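Side-chain contacts in glutathione S-transferase domain (Xanthobacter autotrophicus, PDB 4HZ2), which binds glutathione and probably works as a transferase that joins it to other substrates: residues Ala90-Phe95 with Glu114-Glu119; Gly106-Arg111 with Trp170-Gly175. All blocks are in the same frame, centred on the assembly; numbering follows the deposited sequence.

Both contacts use helix 107-137 of the C-terminal domain. Interaction 1 is buried and joins the first half of that helix, about two turns beyond its start, to helix 88-96 of the N-terminal domain, leucine against leucine with no polar bond across. Interaction 2 lies farther out and is partly buried; it stays within the C-terminal domain, where the start of the helix receives a loop residue, Val-172, while the polar end of Arg-111 turns to the subunit boundary. Trp-115 ties the two together: its CD1 packs on Val-172 CG2, and its NE1 makes a weak hydrogen bond to Leu-171 O. The second subunit touches both sites.

Interaction 1 (Ala90-Phe95 with Glu114-Glu119); sequences AILLHF and EWLFFE
Leu-116 of helix 107-137 reaches across to Leu-92 and Leu-93 of helix 88-96, and these three buried side chains form part of the domain interface of the glutathione transferase fold, where the last helix of the thioredoxin-like N-terminal domain meets the first helix of the all-helical C-terminal domain. Leu-116 can be followed outward. Its CB already heads for the other helix but stays 5.8 Å from Leu-93 CD1, short of direct packing. CG stands anti to the carbonyl carbon (chi1 -61°), and the second torsion stretches the chain further (chi2 179°), placing CD1 at the far tip. There CD1 meets all three outer carbons of Leu-93: Leu-116 CD1 lies 3.9 Å from both Leu-93 CG and Leu-93 CD1, and 4.1 Å from Leu-93 CD2. One methyl thus presses against the fork of the opposing leucine, the two side chains set at a slant to each other. The other branch, CD2, turns to Leu-92 instead, so the two methyls of Leu-116 divide the neighbouring helix between them.

No hydrogen bond crosses between the two segments, where the contact is purely apolar, although Glu-119 OE1 hydrogen-bonds to Asn-89 ND2 just before segment 90-95. Helix 178-187 closes in as well, with Ala-182 touching both Leu-92 and Leu-116 and Ile-178 touching Leu-93. Next to Leu-116, Phe-117 stacks on Phe-117 of the second subunit, so the helix serves the domain interface and the dimer interface together. Glutathione is near: the side chain of Leu-92 is about 8 Å from a bound molecule, and the glutathione-binding Ser-88 and Gln-120 lie one turn away along their helices. The Leu-92 contact is the looser one, its CD1 methyl standing 4.5 Å from Leu-116 CD2.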
ATOM      1  N   ALA B  90       6.682  -0.852   5.444  1.00 13.70           N
ATOM      2  CA  ALA B  90       7.216  -2.104   6.045  1.00 15.25           C
ATOM      3  C   ALA B  90       8.382  -1.778   6.959  1.00 15.73           C
ATOM      4  O   ALA B  90       8.534  -2.397   8.009  1.00 15.95           O
ATOM      5  CB  ALA B  90       7.657  -3.097   4.956  1.00 15.40           C
ATOM      6  N   ILE B  91       9.192  -0.790   6.587  1.00 14.50           N
ATOM      7  CA  ILE B  91      10.304  -0.346   7.468  1.00 14.52           C
ATOM      8  C   ILE B  91       9.740   0.270   8.766  1.00 15.16           C
ATOM      9  O   ILE B  91      10.236   0.034   9.873  1.00 16.29           O
ATOM     10  CB  ILE B  91      11.222   0.635   6.727  1.00 14.32           C
ATOM     11  CG1 ILE B  91      11.981  -0.125   5.631  1.00 18.25           C
ATOM     12  CG2 ILE B  91      12.211   1.330   7.682  1.00 18.62           C
ATOM     13  CD1 ILE B  91      12.565   0.752   4.538  1.00 20.79           C
ATOM     14  N   LEU B  92       8.654   1.041   8.653  1.00 13.00           N
ATOM     15  CA  LEU B  92       8.018   1.562   9.857  1.00 12.77           C
ATOM     16  C   LEU B  92       7.544   0.426  10.752  1.00 14.04           C
ATOM     17  O   LEU B  92       7.765   0.456  11.955  1.00 15.38           O
ATOM     18  CB  LEU B  92       6.791   2.421   9.513  1.00 14.07           C
ATOM     19  CG  LEU B  92       6.994   3.850   8.941  1.00 16.18           C
ATOM     20  CD1 LEU B  92       5.685   4.502   8.442  1.00 16.34           C
ATOM     21  CD2 LEU B  92       7.778   4.755   9.932  1.00 17.51           C
ATOM     22  N   LEU B  93       6.879  -0.565  10.171  1.00 14.41           N
ATOM     23  CA  LEU B  93       6.400  -1.717  10.936  1.00 13.50           C
ATOM     24  C   LEU B  93       7.538  -2.514  11.544  1.00 15.56           C
ATOM     25  O   LEU B  93       7.392  -3.067  12.620  1.00 17.63           O
ATOM     26  CB  LEU B  93       5.530  -2.629  10.055  1.00 14.34           C
ATOM     27  CG  LEU B  93       4.126  -2.098   9.733  1.00 14.47           C
ATOM     28  CD1 LEU B  93       3.577  -2.840   8.511  1.00 15.19           C
ATOM     29  CD2 LEU B  93       3.236  -2.314  10.958  1.00 16.67           C
ATOM     30  N   HIS B  94       8.669  -2.569  10.862  1.00 15.53           N
ATOM     31  CA  HIS B  94       9.733  -3.458  11.330  1.00 16.13           C
ATOM     32  C   HIS B  94      10.389  -2.899  12.594  1.00 18.31           C
ATOM     33  O   HIS B  94      10.615  -3.627  13.600  1.00 18.88           O
ATOM     34  CB  HIS B  94      10.801  -3.596  10.229  1.00 15.81           C
ATOM     35  CG  HIS B  94      11.951  -4.458  10.632  1.00 13.96           C
ATOM     36  ND1 HIS B  94      11.916  -5.831  10.512  1.00 17.63           N
ATOM     37  CD2 HIS B  94      13.154  -4.150  11.188  1.00 19.44           C
ATOM     38  CE1 HIS B  94      13.067  -6.334  10.947  1.00 25.22           C
ATOM     39  NE2 HIS B  94      13.826  -5.340  11.382  1.00 20.20           N
ATOM     40  N   PHE B  95      10.755  -1.617  12.522  1.00 16.71           N
ATOM     41  CA  PHE B  95      11.418  -0.952  13.653  1.00 17.78           C
ATOM     42  C   PHE B  95      10.510  -0.486  14.783  1.00 17.28           C
ATOM     43  O   PHE B  95      10.974  -0.301  15.902  1.00 19.03           O
ATOM     44  CB  PHE B  95      12.309   0.181  13.157  1.00 20.67           C
ATOM     45  CG  PHE B  95      13.466  -0.319  12.346  1.00 16.93           C
ATOM     46  CD1 PHE B  95      13.407  -0.286  10.956  1.00 21.03           C
ATOM     47  CD2 PHE B  95      14.573  -0.911  12.972  1.00 20.79           C
ATOM     48  CE1 PHE B  95      14.436  -0.783  10.188  1.00 17.50           C
ATOM     49  CE2 PHE B  95      15.624  -1.416  12.201  1.00 18.63           C
ATOM     50  CZ  PHE B  95      15.561  -1.324  10.799  1.00 16.21           C
ATOM     51  N   GLU B 114      -4.723  -0.254   8.390  1.00 12.80           N
ATOM     52  CA  GLU B 114      -5.669   0.403   7.465  1.00 12.32           C
ATOM     53  C   GLU B 114      -5.140   1.746   6.982  1.00 11.83           C
ATOM     54  O   GLU B 114      -5.164   2.038   5.782  1.00 14.24           O
ATOM     55  CB  GLU B 114      -7.045   0.567   8.113  1.00 14.40           C
ATOM     56  CG  GLU B 114      -7.722  -0.753   8.389  1.00 15.35           C
ATOM     57  CD  GLU B 114      -9.032  -0.564   9.122  1.00 17.97           C
ATOM     58  OE1 GLU B 114      -9.242   0.565   9.641  1.00 18.41           O
ATOM     59  OE2 GLU B 114      -9.830  -1.532   9.204  1.00 18.89           O
ATOM     60  N   TRP B 115      -4.650   2.566   7.907  1.00 13.53           N
ATOM     61  CA  TRP B 115      -4.094   3.854   7.504  1.00 12.44           C
ATOM     62  C   TRP B 115      -2.840   3.686   6.631  1.00 14.14           C
ATOM     63  O   TRP B 115      -2.607   4.498   5.722  1.00 14.82           O
ATOM     64  CB  TRP B 115      -3.782   4.745   8.718  1.00 15.28           C
ATOM     65  CG  TRP B 115      -4.977   5.255   9.389  1.00 13.56           C
ATOM     66  CD1 TRP B 115      -5.366   5.025  10.694  1.00 13.03           C
ATOM     67  CD2 TRP B 115      -5.922   6.203   8.851  1.00 14.39           C
ATOM     68  NE1 TRP B 115      -6.542   5.722  10.966  1.00 14.47           N
ATOM     69  CE2 TRP B 115      -6.860   6.484   9.870  1.00 14.24           C
ATOM     70  CE3 TRP B 115      -6.052   6.848   7.612  1.00 16.48           C
ATOM     71  CZ2 TRP B 115      -7.958   7.326   9.662  1.00 16.30           C
ATOM     72  CZ3 TRP B 115      -7.146   7.727   7.412  1.00 21.98           C
ATOM     73  CH2 TRP B 115      -8.074   7.954   8.449  1.00 23.12           C
ATOM     74  N   LEU B 116      -2.020   2.667   6.907  1.00 12.62           N
ATOM     75  CA  LEU B 116      -0.816   2.497   6.087  1.00 14.08           C
ATOM     76  C   LEU B 116      -1.173   2.109   4.651  1.00 12.79           C
ATOM     77  O   LEU B 116      -0.492   2.552   3.711  1.00 13.26           O
ATOM     78  CB  LEU B 116       0.110   1.412   6.685  1.00 13.61           C
ATOM     79  CG  LEU B 116       0.661   1.664   8.090  1.00 13.42           C
ATOM     80  CD1 LEU B 116       1.526   0.494   8.532  1.00 13.51           C
ATOM     81  CD2 LEU B 116       1.488   2.961   8.122  1.00 15.72           C
ATOM     82  N   PHE B 117      -2.198   1.260   4.453  1.00 13.10           N
ATOM     83  CA  PHE B 117      -2.574   0.914   3.091  1.00 15.41           C
ATOM     84  C   PHE B 117      -3.320   2.060   2.403  1.00 15.09           C
ATOM     85  O   PHE B 117      -3.118   2.323   1.200  1.00 14.57           O
ATOM     86  CB  PHE B 117      -3.330  -0.437   3.016  1.00 13.88           C
ATOM     87  CG  PHE B 117      -2.452  -1.594   3.332  1.00 13.10           C
ATOM     88  CD1 PHE B 117      -1.453  -1.984   2.445  1.00 14.35           C
ATOM     89  CD2 PHE B 117      -2.593  -2.253   4.528  1.00 16.37           C
ATOM     90  CE1 PHE B 117      -0.588  -3.051   2.741  1.00 14.53           C
ATOM     91  CE2 PHE B 117      -1.738  -3.314   4.865  1.00 15.58           C
ATOM     92  CZ  PHE B 117      -0.737  -3.721   3.957  1.00 14.21           C
ATOM     93  N   PHE B 118      -4.161   2.760   3.173  1.00 14.27           N
ATOM     94  CA  PHE B 118      -4.736   4.008   2.668  1.00 14.73           C
ATOM     95  C   PHE B 118      -3.650   4.958   2.190  1.00 13.69           C
ATOM     96  O   PHE B 118      -3.741   5.554   1.097  1.00 14.50           O
ATOM     97  CB  PHE B 118      -5.636   4.678   3.728  1.00 14.01           C
ATOM     98  CG  PHE B 118      -5.978   6.113   3.429  1.00 15.21           C
ATOM     99  CD1 PHE B 118      -7.069   6.435   2.612  1.00 18.06           C
ATOM    100  CD2 PHE B 118      -5.253   7.156   4.026  1.00 13.76           C
ATOM    101  CE1 PHE B 118      -7.388   7.770   2.372  1.00 16.17           C
ATOM    102  CE2 PHE B 118      -5.572   8.486   3.787  1.00 14.74           C
ATOM    103  CZ  PHE B 118      -6.663   8.790   2.974  1.00 16.28           C
ATOM    104  N   GLU B 119      -2.600   5.103   2.999  1.00 13.41           N
ATOM    105  CA  GLU B 119      -1.529   5.999   2.614  1.00 16.04           C
ATOM    106  C   GLU B 119      -0.919   5.591   1.253  1.00 15.11           C
ATOM    107  O   GLU B 119      -0.662   6.429   0.377  1.00 16.10           O
ATOM    108  CB  GLU B 119      -0.452   6.096   3.715  1.00 15.94           C
ATOM    109  CG  GLU B 119       0.559   7.166   3.424  1.00 14.51           C
ATOM    110  CD  GLU B 119       1.879   6.620   2.831  1.00 14.90           C
ATOM    111  OE1 GLU B 119       2.088   5.393   2.820  1.00 16.99           O
ATOM    112  OE2 GLU B 119       2.714   7.430   2.362  1.00 19.09           O
TER

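Interaction 2 (Gly106-Arg111 with Trp170-Gly175); sequences GLARTR and WLVGEG
Arg-111 NH1 is gripped twice, by a salt bridge to Glu-114 OE1 one turn along the same helix and by a hydrogen bond to Ala-84 O of the second subunit, while the root of the same side chain packs on Val-172. The side chain therefore does two jobs. CB faces the loop 170-175, then the chain bends at the second torsion (chi2 -60°) and carries the guanidinium away to the subunit boundary.

Across the contact Val-172 fits its two methyls against the first turn of the helix. CG1, anti to the backbone N (chi1 178°), lies 3.5 Å from Ala-108 O and 4.1 Å from Ala-108 CB. The other methyl, CG2, touches the main chain, 3.8 Å from Arg-111 C. Arg-111 CB is shared by both branches, at 3.8 Å from Val-172 CG1 and the same distance from CG2. Val-112 and Trp-115 extend this surface along the helix, and Ala-179 of helix 178-187 meets Val-172 too. Cutting Val-172 back to an alanine would probably leave a gap beside Ala-108 and Arg-111 CB and let the loop shift relative to the helix.

The loop has its own order. A type II' turn runs from Val-172 to Gly-175, with Gly-173 at positive phi (58°). Its end folds back so that Gly-175 C sits 3.6 Å above one face of the Trp-170 ring, offset toward the rim. Just before the turn Leu-171 N bonds to Asp-180 OD1, fastening the loop to the start of helix 178-187. This loop, tied to an aspartate in the first turn of the following helix and packed against the long first helix, is characteristic of the C-terminal domain of glutathione transferases.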
ATOM      1  N   GLY B 106      -4.409  -6.800  17.214  1.00 21.51           N
ATOM      2  CA  GLY B 106      -5.737  -6.503  17.743  1.00 25.53           C
ATOM      3  C   GLY B 106      -6.264  -5.307  16.986  1.00 23.32           C
ATOM      4  O   GLY B 106      -5.661  -4.882  15.988  1.00 20.91           O
ATOM      5  N   LEU B 107      -7.364  -4.738  17.471  1.00 19.70           N
ATOM      6  CA  LEU B 107      -8.051  -3.651  16.775  1.00 21.01           C
ATOM      7  C   LEU B 107      -7.128  -2.484  16.511  1.00 18.09           C
ATOM      8  O   LEU B 107      -7.151  -1.935  15.406  1.00 18.93           O
ATOM      9  CB  LEU B 107      -9.266  -3.157  17.580  1.00 21.92           C
ATOM     10  CG  LEU B 107     -10.089  -2.037  16.941  1.00 21.50           C
ATOM     11  CD1 LEU B 107     -10.746  -2.535  15.662  1.00 24.20           C
ATOM     12  CD2 LEU B 107     -11.129  -1.486  17.911  1.00 32.59           C
ATOM     13  N   ALA B 108      -6.321  -2.085  17.506  1.00 19.68           N
ATOM     14  CA  ALA B 108      -5.481  -0.907  17.317  1.00 18.16           C
ATOM     15  C   ALA B 108      -4.448  -1.154  16.199  1.00 12.94           C
ATOM     16  O   ALA B 108      -4.203  -0.273  15.343  1.00 15.75           O
ATOM     17  CB  ALA B 108      -4.795  -0.468  18.613  1.00 21.56           C
ATOM     18  N   ARG B 109      -3.816  -2.316  16.189  1.00 15.32           N
ATOM     19  CA  ARG B 109      -2.844  -2.632  15.139  0.50 14.92           C
ATOM     20  C   ARG B 109      -3.536  -2.652  13.772  1.00 14.95           C
ATOM     21  O   ARG B 109      -3.001  -2.180  12.763  1.00 14.32           O
ATOM     22  CB  ARG B 109      -2.226  -3.993  15.420  0.50 18.12           C
ATOM     23  CG  ARG B 109      -1.324  -4.479  14.316  0.50 18.61           C
ATOM     24  CD  ARG B 109      -0.037  -3.679  14.249  0.50 18.96           C
ATOM     25  NE  ARG B 109       1.035  -4.500  13.702  0.50 19.43           N
ATOM     26  CZ  ARG B 109       1.867  -5.225  14.440  0.50 18.60           C
ATOM     27  NH1 ARG B 109       1.763  -5.226  15.765  0.50 21.07           N
ATOM     28  NH2 ARG B 109       2.813  -5.950  13.855  0.50 17.94           N
ATOM     29  N   THR B 110      -4.739  -3.241  13.744  1.00 14.22           N
ATOM     30  CA  THR B 110      -5.473  -3.283  12.483  1.00 12.54           C
ATOM     31  C   THR B 110      -5.814  -1.878  11.977  1.00 13.64           C
ATOM     32  O   THR B 110      -5.697  -1.593  10.764  1.00 14.48           O
ATOM     33  CB  THR B 110      -6.710  -4.151  12.603  1.00 15.70           C
ATOM     34  OG1 THR B 110      -6.275  -5.506  12.679  1.00 15.58           O
ATOM     35  CG2 THR B 110      -7.623  -3.998  11.388  1.00 16.31           C
ATOM     36  N   ARG B 111      -6.219  -0.996  12.894  1.00 14.42           N
ATOM     37  CA  ARG B 111      -6.469   0.400  12.494  1.00 15.01           C
ATOM     38  C   ARG B 111      -5.210   1.046  11.931  1.00 13.30           C
ATOM     39  O   ARG B 111      -5.277   1.796  10.941  1.00 13.95           O
ATOM     40  CB  ARG B 111      -7.034   1.244  13.632  1.00 15.21           C
ATOM     41  CG  ARG B 111      -8.405   0.771  14.083  1.00 18.47           C
ATOM     42  CD  ARG B 111      -9.402   0.840  12.943  1.00 23.49           C
ATOM     43  NE  ARG B 111     -10.759   0.591  13.425  1.00 20.88           N
ATOM     44  CZ  ARG B 111     -11.707   0.013  12.696  1.00 22.74           C
ATOM     45  NH1 ARG B 111     -11.426  -0.350  11.451  1.00 19.77           N
ATOM     46  NH2 ARG B 111     -12.923  -0.182  13.218  1.00 24.13           N
ATOM     47  N   TRP B 170      -5.557  11.875  17.142  1.00 16.13           N
ATOM     48  CA  TRP B 170      -4.595  10.931  16.550  1.00 16.25           C
ATOM     49  C   TRP B 170      -5.299   9.979  15.600  1.00 18.32           C
ATOM     50  O   TRP B 170      -6.499   9.732  15.735  1.00 17.09           O
ATOM     51  CB  TRP B 170      -3.905  10.127  17.663  1.00 16.12           C
ATOM     52  CG  TRP B 170      -3.261  11.002  18.675  1.00 17.34           C
ATOM     53  CD1 TRP B 170      -3.662  11.196  19.979  1.00 26.07           C
ATOM     54  CD2 TRP B 170      -2.074  11.806  18.497  1.00 19.19           C
ATOM     55  NE1 TRP B 170      -2.801  12.075  20.616  1.00 23.95           N
ATOM     56  CE2 TRP B 170      -1.817  12.459  19.731  1.00 20.31           C
ATOM     57  CE3 TRP B 170      -1.221  12.054  17.413  1.00 20.46           C
ATOM     58  CZ2 TRP B 170      -0.747  13.343  19.901  1.00 28.24           C
ATOM     59  CZ3 TRP B 170      -0.138  12.925  17.589  1.00 22.74           C
ATOM     60  CH2 TRP B 170       0.079  13.566  18.816  1.00 27.25           C
ATOM     61  N   LEU B 171      -4.560   9.400  14.654  1.00 15.48           N
ATOM     62  CA  LEU B 171      -5.186   8.489  13.687  1.00 13.89           C
ATOM     63  C   LEU B 171      -5.729   7.178  14.311  1.00 14.38           C
ATOM     64  O   LEU B 171      -6.724   6.627  13.830  1.00 16.24           O
ATOM     65  CB  LEU B 171      -4.247   8.172  12.519  1.00 16.30           C
ATOM     66  CG  LEU B 171      -4.033   9.369  11.571  1.00 15.34           C
ATOM     67  CD1 LEU B 171      -2.993   8.979  10.506  1.00 17.71           C
ATOM     68  CD2 LEU B 171      -5.346   9.835  10.926  1.00 19.01           C
ATOM     69  N   VAL B 172      -5.093   6.696  15.376  1.00 15.34           N
ATOM     70  CA  VAL B 172      -5.483   5.427  16.018  1.00 16.73           C
ATOM     71  C   VAL B 172      -5.438   5.539  17.535  1.00 15.94           C
ATOM     72  O   VAL B 172      -4.456   6.045  18.083  1.00 18.14           O
ATOM     73  CB  VAL B 172      -4.529   4.276  15.623  1.00 15.18           C
ATOM     74  CG1 VAL B 172      -4.935   2.989  16.339  1.00 17.71           C
ATOM     75  CG2 VAL B 172      -4.520   4.105  14.112  1.00 13.69           C
ATOM     76  N   GLY B 173      -6.482   5.044  18.202  1.00 17.59           N
ATOM     77  CA  GLY B 173      -6.496   5.026  19.644  1.00 18.68           C
ATOM     78  C   GLY B 173      -6.326   6.403  20.247  1.00 17.07           C
ATOM     79  O   GLY B 173      -6.869   7.379  19.718  1.00 20.16           O
ATOM     80  N   GLU B 174      -5.584   6.469  21.361  1.00 16.81           N
ATOM     81  CA  GLU B 174      -5.455   7.668  22.180  1.00 23.36           C
ATOM     82  C   GLU B 174      -4.042   8.285  22.189  1.00 24.16           C
ATOM     83  O   GLU B 174      -3.717   9.121  23.036  1.00 28.24           O
ATOM     84  CB  GLU B 174      -5.959   7.363  23.601  1.00 25.08           C
ATOM     85  CG  GLU B 174      -7.439   6.975  23.550  1.00 29.94           C
ATOM     86  CD  GLU B 174      -8.067   6.782  24.897  1.00 66.47           C
ATOM     87  OE1 GLU B 174      -7.358   6.976  25.906  1.00 48.99           O
ATOM     88  OE2 GLU B 174      -9.272   6.438  24.930  1.00 39.41           O
ATOM     89  N   GLY B 175      -3.207   7.874  21.234  1.00 23.18           N
ATOM     90  CA  GLY B 175      -1.859   8.414  21.135  1.00 18.85           C
ATOM     91  C   GLY B 175      -1.260   8.225  19.746  1.00 17.33           C
ATOM     92  O   GLY B 175      -1.838   7.533  18.906  1.00 19.67           O
TER